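Local coordinates for conjugal transfer protein TRWB (Escherichia coli, PDB 1E9R) that probably couples the relaxosome to the type IV secretion machinery in bacterial conjugation, as a ring-shaped hexameric P-loop NTPase thought to drive DNA transfer, at residues L78-R83 / R280-I285; K38-A43 / A74-L79. All coordinates share one frame; numbering follows the deposited sequence.

Contact 1 of 2, residues L78-R83 / R280-I285; sequences LLRGDR and RLWLFI
Arg-280, just ahead of strand 281-285, lays its guanidinium over that of Arg-80, the two planes only 5° apart and their centres 4.3 Å from each other. Asp-82, lying against both, probably offsets their charges, and Arg-80 has a second acidic partner in Glu-52. The OD1 of Asp-82 stands 3.2 Å from NH1 of Arg-280, above the guanidinium plane, a salt bridge made by charge alone with no N-H aimed at the oxygen. Arg-80 holds the same carboxylate side-on, giving NE to OD1 and NH2 to OD2 (2.7 Å), and the bend at chi3 (68°) turns its head along the acid. Arg-280 O accepts a weak hydrogen bond from Arg-83 N. Leu-281 pairs with Arg-83 in a parallel bridge, and its CD2 rests 3.3 Å from Arg-83 O; the Arg-83 guanidinium leads away to the backbone carbonyls of Trp-234, Leu-235 and Gly-241, with a cation-pi contact to the Trp-234 ring. Trp-282 follows with two bonds: its backbone N reaches Arg-83 O at 2.9 Å, and its indole NE1 donates to Asp-82 OD2 at 2.9 Å, nearly straight (165°) and almost in the ring plane. This indole comes to the anti side of OD2 whereas Arg-80 NH2 uses the syn side, both from one face of the carboxylate. The buried acid is thus fixed in position and rotation just where helix 66-79, ended by a Schellman motif at Gly-81, passes into strand 83-89 of the central sheet of this P-loop NTPase fold. Two arginines and an indole N-H around one carboxylate would probably stabilise its ionised form.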
ATOM      1  N   LEU B  78     -19.635  31.637  28.015  1.00 41.43           N
ATOM      2  CA  LEU B  78     -20.598  31.591  29.109  1.00 42.66           C
ATOM      3  C   LEU B  78     -20.905  33.011  29.553  1.00 42.54           C
ATOM      4  O   LEU B  78     -22.027  33.320  29.937  1.00 40.68           O
ATOM      5  CB  LEU B  78     -20.035  30.804  30.283  1.00 43.44           C
ATOM      6  CG  LEU B  78     -19.911  29.304  30.051  1.00 43.78           C
ATOM      7  CD1 LEU B  78     -19.001  28.703  31.107  1.00 44.42           C
ATOM      8  CD2 LEU B  78     -21.299  28.676  30.069  1.00 41.86           C
ATOM      9  N   LEU B  79     -19.898  33.873  29.508  1.00 41.34           N
ATOM     10  CA  LEU B  79     -20.104  35.261  29.882  1.00 43.30           C
ATOM     11  C   LEU B  79     -21.116  35.890  28.933  1.00 42.52           C
ATOM     12  O   LEU B  79     -21.851  36.790  29.311  1.00 43.42           O
ATOM     13  CB  LEU B  79     -18.796  36.041  29.801  1.00 41.04           C
ATOM     14  CG  LEU B  79     -17.725  35.655  30.811  1.00 42.81           C
ATOM     15  CD1 LEU B  79     -16.547  36.564  30.614  1.00 41.75           C
ATOM     16  CD2 LEU B  79     -18.253  35.771  32.233  1.00 39.63           C
ATOM     17  N   ARG B  80     -21.141  35.408  27.697  1.00 42.69           N
ATOM     18  CA  ARG B  80     -22.059  35.921  26.690  1.00 41.62           C
ATOM     19  C   ARG B  80     -23.425  35.233  26.802  1.00 41.93           C
ATOM     20  O   ARG B  80     -24.379  35.597  26.115  1.00 41.43           O
ATOM     21  CB  ARG B  80     -21.454  35.717  25.297  1.00 40.36           C
ATOM     22  CG  ARG B  80     -22.180  36.452  24.189  1.00 40.63           C
ATOM     23  CD  ARG B  80     -21.445  36.333  22.863  1.00 41.07           C
ATOM     24  NE  ARG B  80     -21.471  34.971  22.339  1.00 42.09           N
ATOM     25  CZ  ARG B  80     -20.890  34.596  21.206  1.00 41.38           C
ATOM     26  NH1 ARG B  80     -20.236  35.485  20.478  1.00 41.58           N
ATOM     27  NH2 ARG B  80     -20.964  33.338  20.800  1.00 41.05           N
ATOM     28  N   GLY B  81     -23.504  34.232  27.674  1.00 43.41           N
ATOM     29  CA  GLY B  81     -24.749  33.514  27.892  1.00 43.92           C
ATOM     30  C   GLY B  81     -25.063  32.410  26.903  1.00 44.46           C
ATOM     31  O   GLY B  81     -26.218  32.018  26.755  1.00 44.14           O
ATOM     32  N   ASP B  82     -24.044  31.897  26.226  1.00 43.90           N
ATOM     33  CA  ASP B  82     -24.236  30.838  25.238  1.00 43.54           C
ATOM     34  C   ASP B  82     -24.432  29.474  25.895  1.00 42.26           C
ATOM     35  O   ASP B  82     -23.898  29.214  26.975  1.00 39.65           O
ATOM     36  CB  ASP B  82     -23.013  30.772  24.315  1.00 43.82           C
ATOM     37  CG  ASP B  82     -22.941  31.936  23.349  1.00 47.00           C
ATOM     38  OD1 ASP B  82     -23.253  33.077  23.745  1.00 47.69           O
ATOM     39  OD2 ASP B  82     -22.561  31.712  22.184  1.00 47.08           O
ATOM     40  N   ARG B  83     -25.213  28.610  25.250  1.00 42.08           N
ATOM     41  CA  ARG B  83     -25.412  27.253  25.759  1.00 42.90           C
ATOM     42  C   ARG B  83     -24.314  26.378  25.152  1.00 42.74           C
ATOM     43  O   ARG B  83     -23.879  26.612  24.021  1.00 42.19           O
ATOM     44  CB  ARG B  83     -26.774  26.686  25.343  1.00 42.03           C
ATOM     45  CG  ARG B  83     -27.965  27.239  26.093  1.00 44.76           C
ATOM     46  CD  ARG B  83     -29.229  26.458  25.740  1.00 44.17           C
ATOM     47  NE  ARG B  83     -29.316  25.169  26.426  1.00 42.38           N
ATOM     48  CZ  ARG B  83     -30.150  24.197  26.069  1.00 43.37           C
ATOM     49  NH1 ARG B  83     -30.958  24.366  25.027  1.00 41.71           N
ATOM     50  NH2 ARG B  83     -30.202  23.063  26.761  1.00 42.98           N
ATOM     51  N   ARG B 280     -27.587  29.519  19.687  1.00 53.18           N
ATOM     52  CA  ARG B 280     -26.131  29.359  19.668  1.00 50.92           C
ATOM     53  C   ARG B 280     -25.768  28.223  20.624  1.00 49.31           C
ATOM     54  O   ARG B 280     -25.943  28.352  21.844  1.00 48.85           O
ATOM     55  CB  ARG B 280     -25.414  30.630  20.131  1.00 52.33           C
ATOM     56  CG  ARG B 280     -25.471  31.812  19.187  1.00 54.42           C
ATOM     57  CD  ARG B 280     -24.243  32.678  19.421  1.00 57.24           C
ATOM     58  NE  ARG B 280     -24.475  33.953  20.106  1.00 62.45           N
ATOM     59  CZ  ARG B 280     -25.204  34.128  21.209  1.00 64.68           C
ATOM     60  NH1 ARG B 280     -25.839  33.117  21.779  1.00 67.42           N
ATOM     61  NH2 ARG B 280     -25.321  35.339  21.734  1.00 65.22           N
ATOM     62  N   LEU B 281     -25.263  27.119  20.073  1.00 45.91           N
ATOM     63  CA  LEU B 281     -24.889  25.964  20.883  1.00 42.34           C
ATOM     64  C   LEU B 281     -23.455  25.506  20.613  1.00 40.85           C
ATOM     65  O   LEU B 281     -23.098  25.178  19.480  1.00 42.56           O
ATOM     66  CB  LEU B 281     -25.847  24.804  20.609  1.00 42.65           C
ATOM     67  CG  LEU B 281     -26.049  23.685  21.652  1.00 45.33           C
ATOM     68  CD1 LEU B 281     -25.976  22.339  20.948  1.00 45.52           C
ATOM     69  CD2 LEU B 281     -25.004  23.743  22.749  1.00 46.40           C
ATOM     70  N   TRP B 282     -22.638  25.477  21.660  1.00 37.01           N
ATOM     71  CA  TRP B 282     -21.250  25.053  21.522  1.00 36.69           C
ATOM     72  C   TRP B 282     -21.063  23.580  21.858  1.00 36.00           C
ATOM     73  O   TRP B 282     -21.787  23.021  22.680  1.00 35.83           O
ATOM     74  CB  TRP B 282     -20.325  25.875  22.436  1.00 35.04           C
ATOM     75  CG  TRP B 282     -20.243  27.321  22.083  1.00 36.22           C
ATOM     76  CD1 TRP B 282     -21.151  28.291  22.387  1.00 33.03           C
ATOM     77  CD2 TRP B 282     -19.211  27.963  21.315  1.00 34.68           C
ATOM     78  NE1 TRP B 282     -20.752  29.495  21.858  1.00 36.14           N
ATOM     79  CE2 TRP B 282     -19.566  29.322  21.194  1.00 35.28           C
ATOM     80  CE3 TRP B 282     -18.023  27.515  20.716  1.00 34.77           C
ATOM     81  CZ2 TRP B 282     -18.778  30.245  20.498  1.00 33.67           C
ATOM     82  CZ3 TRP B 282     -17.238  28.434  20.023  1.00 34.41           C
ATOM     83  CH2 TRP B 282     -17.621  29.784  19.922  1.00 36.09           C
ATOM     84  N   LEU B 283     -20.083  22.963  21.205  1.00 33.88           N
ATOM     85  CA  LEU B 283     -19.736  21.575  21.448  1.00 32.02           C
ATOM     86  C   LEU B 283     -18.228  21.581  21.625  1.00 31.89           C
ATOM     87  O   LEU B 283     -17.484  21.811  20.675  1.00 32.83           O
ATOM     88  CB  LEU B 283     -20.100  20.684  20.257  1.00 33.24           C
ATOM     89  CG  LEU B 283     -20.386  19.195  20.541  1.00 34.55           C
ATOM     90  CD1 LEU B 283     -20.000  18.375  19.310  1.00 33.51           C
ATOM     91  CD2 LEU B 283     -19.627  18.706  21.770  1.00 31.12           C
ATOM     92  N   PHE B 284     -17.779  21.350  22.850  1.00 30.95           N
ATOM     93  CA  PHE B 284     -16.356  21.323  23.149  1.00 31.56           C
ATOM     94  C   PHE B 284     -15.880  19.894  23.279  1.00 31.13           C
ATOM     95  O   PHE B 284     -16.364  19.165  24.145  1.00 32.84           O
ATOM     96  CB  PHE B 284     -16.082  22.072  24.454  1.00 32.14           C
ATOM     97  CG  PHE B 284     -16.113  23.557  24.306  1.00 32.37           C
ATOM     98  CD1 PHE B 284     -17.323  24.243  24.320  1.00 32.28           C
ATOM     99  CD2 PHE B 284     -14.930  24.271  24.105  1.00 33.73           C
ATOM    100  CE1 PHE B 284     -17.359  25.622  24.132  1.00 32.08           C
ATOM    101  CE2 PHE B 284     -14.947  25.651  23.916  1.00 33.49           C
ATOM    102  CZ  PHE B 284     -16.165  26.330  23.929  1.00 32.46           C
ATOM    103  N   ILE B 285     -14.942  19.499  22.419  1.00 29.73           N
ATOM    104  CA  ILE B 285     -14.370  18.152  22.446  1.00 29.02           C
ATOM    105  C   ILE B 285     -12.903  18.272  22.820  1.00 29.85           C
ATOM    106  O   ILE B 285     -12.100  18.729  22.017  1.00 28.48           O
ATOM    107  CB  ILE B 285     -14.459  17.478  21.074  1.00 28.44           C
ATOM    108  CG1 ILE B 285     -15.915  17.453  20.607  1.00 27.21           C
ATOM    109  CG2 ILE B 285     -13.881  16.073  21.144  1.00 27.00           C
ATOM    110  CD1 ILE B 285     -16.106  16.848  19.239  1.00 27.37           C
TER

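Contact 2 of 2, residues K38-A43 / A74-L79; sequences KQVTVA and AYTGLL
Thr-76 and Thr-41 supply the polar part of this contact, in which a loop and the short strand 41-42 lie against the last turns of helix 66-79. The one hydrogen bond across it runs from the backbone N of Thr-41 to OG1 of Thr-76, 3.2 Å long with an angle of 158° at the hydrogen. Thr-76 OG1 sits between its own backbone N and carbonyl carbon (chi1 61°), a torsion that also puts the hydroxyl within hydrogen-bonding distance of the carbonyls of Glu-72 and Leu-73 in the preceding turn, with one proton to give to either or share between them. The two threonine side chains cross at about a right angle, Thr-41 OG1 meeting the methyl CG2 of Thr-76 at 3.5 Å. Thr-41 OG1 is also hydrogen-bonded to the Glu-72 carboxylate, one helical turn before Thr-76.

Van der Waals packing belongs to Val-40. Its CG1 touches Gly-77 CA at 3.5 Å, coming close to the helix backbone where there is no side chain, and its CB lies 3.4 Å from the hydroxyl oxygen OG1 of Thr-76. The same valine also packs on Trp-282 and Arg-80, so it bridges the helix and the side chains of contact 1.

At the exposed end the interaction is looser: the bent chain of Lys-38 brings NZ to 4.1 Å from Leu-79 O, too long for a hydrogen bond, although a positive charge near the carboxyl end of a helix would probably be mildly favourable. A side-chain hydroxyl thus serves as acceptor for a strand amide, joining the loop to the helix that follows the probable Walker A loop without any backbone-to-backbone bond.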
ATOM      1  N   LYS B  38     -20.928  41.169  21.027  1.00 53.06           N
ATOM      2  CA  LYS B  38     -20.203  40.514  22.107  1.00 52.08           C
ATOM      3  C   LYS B  38     -19.517  39.293  21.485  1.00 48.74           C
ATOM      4  O   LYS B  38     -20.155  38.530  20.755  1.00 44.99           O
ATOM      5  CB  LYS B  38     -21.184  40.089  23.196  1.00 54.53           C
ATOM      6  CG  LYS B  38     -20.710  40.404  24.591  1.00 59.34           C
ATOM      7  CD  LYS B  38     -19.293  39.910  24.811  1.00 62.50           C
ATOM      8  CE  LYS B  38     -18.819  40.237  26.218  1.00 64.92           C
ATOM      9  NZ  LYS B  38     -19.708  39.616  27.247  1.00 65.94           N
ATOM     10  N   GLN B  39     -18.226  39.116  21.765  1.00 45.94           N
ATOM     11  CA  GLN B  39     -17.450  38.011  21.187  1.00 43.92           C
ATOM     12  C   GLN B  39     -16.731  37.122  22.205  1.00 42.40           C
ATOM     13  O   GLN B  39     -16.482  37.522  23.343  1.00 43.53           O
ATOM     14  CB  GLN B  39     -16.382  38.565  20.223  1.00 42.81           C
ATOM     15  CG  GLN B  39     -16.891  39.338  19.011  1.00 42.30           C
ATOM     16  CD  GLN B  39     -15.766  40.060  18.273  1.00 44.18           C
ATOM     17  OE1 GLN B  39     -15.189  41.014  18.791  1.00 43.36           O
ATOM     18  NE2 GLN B  39     -15.447  39.604  17.064  1.00 42.39           N
ATOM     19  N   VAL B  40     -16.387  35.912  21.771  1.00 38.80           N
ATOM     20  CA  VAL B  40     -15.647  34.966  22.606  1.00 36.50           C
ATOM     21  C   VAL B  40     -14.187  35.136  22.182  1.00 35.73           C
ATOM     22  O   VAL B  40     -13.919  35.643  21.090  1.00 36.44           O
ATOM     23  CB  VAL B  40     -16.112  33.513  22.355  1.00 36.00           C
ATOM     24  CG1 VAL B  40     -17.588  33.375  22.738  1.00 34.79           C
ATOM     25  CG2 VAL B  40     -15.905  33.141  20.890  1.00 34.42           C
ATOM     26  N   THR B  41     -13.236  34.736  23.017  1.00 34.64           N
ATOM     27  CA  THR B  41     -11.847  34.916  22.623  1.00 33.24           C
ATOM     28  C   THR B  41     -11.045  33.645  22.481  1.00 33.72           C
ATOM     29  O   THR B  41     -11.304  32.643  23.155  1.00 33.64           O
ATOM     30  CB  THR B  41     -11.076  35.822  23.606  1.00 34.35           C
ATOM     31  OG1 THR B  41     -11.005  35.189  24.892  1.00 31.50           O
ATOM     32  CG2 THR B  41     -11.755  37.173  23.727  1.00 33.80           C
ATOM     33  N   VAL B  42     -10.051  33.721  21.600  1.00 32.35           N
ATOM     34  CA  VAL B  42      -9.138  32.627  21.326  1.00 33.03           C
ATOM     35  C   VAL B  42      -7.765  33.164  21.683  1.00 34.68           C
ATOM     36  O   VAL B  42      -7.233  34.026  20.988  1.00 36.34           O
ATOM     37  CB  VAL B  42      -9.150  32.244  19.827  1.00 32.67           C
ATOM     38  CG1 VAL B  42      -8.174  31.095  19.579  1.00 29.54           C
ATOM     39  CG2 VAL B  42     -10.566  31.868  19.391  1.00 28.89           C
ATOM     40  N   ALA B  43      -7.201  32.674  22.779  1.00 36.02           N
ATOM     41  CA  ALA B  43      -5.881  33.130  23.219  1.00 38.91           C
ATOM     42  C   ALA B  43      -5.835  34.655  23.360  1.00 40.63           C
ATOM     43  O   ALA B  43      -4.816  35.285  23.075  1.00 43.03           O
ATOM     44  CB  ALA B  43      -4.813  32.670  22.231  1.00 39.30           C
ATOM     45  N   ALA B  74     -14.623  28.614  26.335  1.00 39.48           N
ATOM     46  CA  ALA B  74     -15.878  28.224  26.978  1.00 41.73           C
ATOM     47  C   ALA B  74     -16.337  29.304  27.960  1.00 42.01           C
ATOM     48  O   ALA B  74     -17.517  29.678  27.995  1.00 41.04           O
ATOM     49  CB  ALA B  74     -15.695  26.894  27.705  1.00 41.08           C
ATOM     50  N   TYR B  75     -15.389  29.789  28.757  1.00 42.43           N
ATOM     51  CA  TYR B  75     -15.649  30.832  29.733  1.00 45.37           C
ATOM     52  C   TYR B  75     -16.237  32.084  29.082  1.00 44.57           C
ATOM     53  O   TYR B  75     -17.318  32.540  29.447  1.00 46.01           O
ATOM     54  CB  TYR B  75     -14.352  31.189  30.448  1.00 47.78           C
ATOM     55  CG  TYR B  75     -14.470  32.389  31.355  1.00 52.71           C
ATOM     56  CD1 TYR B  75     -15.476  32.463  32.325  1.00 53.74           C
ATOM     57  CD2 TYR B  75     -13.562  33.444  31.262  1.00 53.42           C
ATOM     58  CE1 TYR B  75     -15.574  33.558  33.179  1.00 55.53           C
ATOM     59  CE2 TYR B  75     -13.647  34.544  32.112  1.00 55.23           C
ATOM     60  CZ  TYR B  75     -14.653  34.597  33.067  1.00 57.62           C
ATOM     61  OH  TYR B  75     -14.735  35.691  33.905  1.00 58.38           O
ATOM     62  N   THR B  76     -15.522  32.642  28.113  1.00 42.43           N
ATOM     63  CA  THR B  76     -15.987  33.838  27.432  1.00 42.05           C
ATOM     64  C   THR B  76     -17.343  33.619  26.752  1.00 42.21           C
ATOM     65  O   THR B  76     -18.115  34.560  26.560  1.00 40.97           O
ATOM     66  CB  THR B  76     -14.939  34.319  26.398  1.00 41.84           C
ATOM     67  OG1 THR B  76     -14.717  33.311  25.407  1.00 42.72           O
ATOM     68  CG2 THR B  76     -13.636  34.608  27.089  1.00 38.21           C
ATOM     69  N   GLY B  77     -17.627  32.370  26.395  1.00 43.13           N
ATOM     70  CA  GLY B  77     -18.889  32.050  25.758  1.00 41.04           C
ATOM     71  C   GLY B  77     -19.990  32.026  26.796  1.00 41.98           C
ATOM     72  O   GLY B  77     -21.141  32.342  26.508  1.00 42.05           O
ATOM     73  N   LEU B  78     -19.635  31.637  28.015  1.00 41.43           N
ATOM     74  CA  LEU B  78     -20.598  31.591  29.109  1.00 42.66           C
ATOM     75  C   LEU B  78     -20.905  33.011  29.553  1.00 42.54           C
ATOM     76  O   LEU B  78     -22.027  33.320  29.937  1.00 40.68           O
ATOM     77  CB  LEU B  78     -20.035  30.804  30.283  1.00 43.44           C
ATOM     78  CG  LEU B  78     -19.911  29.304  30.051  1.00 43.78           C
ATOM     79  CD1 LEU B  78     -19.001  28.703  31.107  1.00 44.42           C
ATOM     80  CD2 LEU B  78     -21.299  28.676  30.069  1.00 41.86           C
ATOM     81  N   LEU B  79     -19.898  33.873  29.508  1.00 41.34           N
ATOM     82  CA  LEU B  79     -20.104  35.261  29.882  1.00 43.30           C
ATOM     83  C   LEU B  79     -21.116  35.890  28.933  1.00 42.52           C
ATOM     84  O   LEU B  79     -21.851  36.790  29.311  1.00 43.42           O
ATOM     85  CB  LEU B  79     -18.796  36.041  29.801  1.00 41.04           C
ATOM     86  CG  LEU B  79     -17.725  35.655  30.811  1.00 42.81           C
ATOM     87  CD1 LEU B  79     -16.547  36.564  30.614  1.00 41.75           C
ATOM     88  CD2 LEU B  79     -18.253  35.771  32.233  1.00 39.63           C
TER

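In the fold
From the N terminus, the chain runs through 38-43, passes strands 45-46 and 56-59 and the probable P-loop, and enters helix 66-79, whose last turns close the short loop of contact 2. Leaving that helix, residues 78-83 lead into strand 83-89, and the chain then travels almost two hundred residues before 280-285 closes contact 1. The two loops therefore follow one another, sharing only Leu-78 and Leu-79. Their centres are about 8 Å apart, and they meet directly where Arg-80 NH1 bonds to Lys-38 O and Phe-284 packs on Ala-74. Together they join segment 38-43, the end of helix 66-79 and the adjacent strands 83-89 and 281-285 of the central sheet.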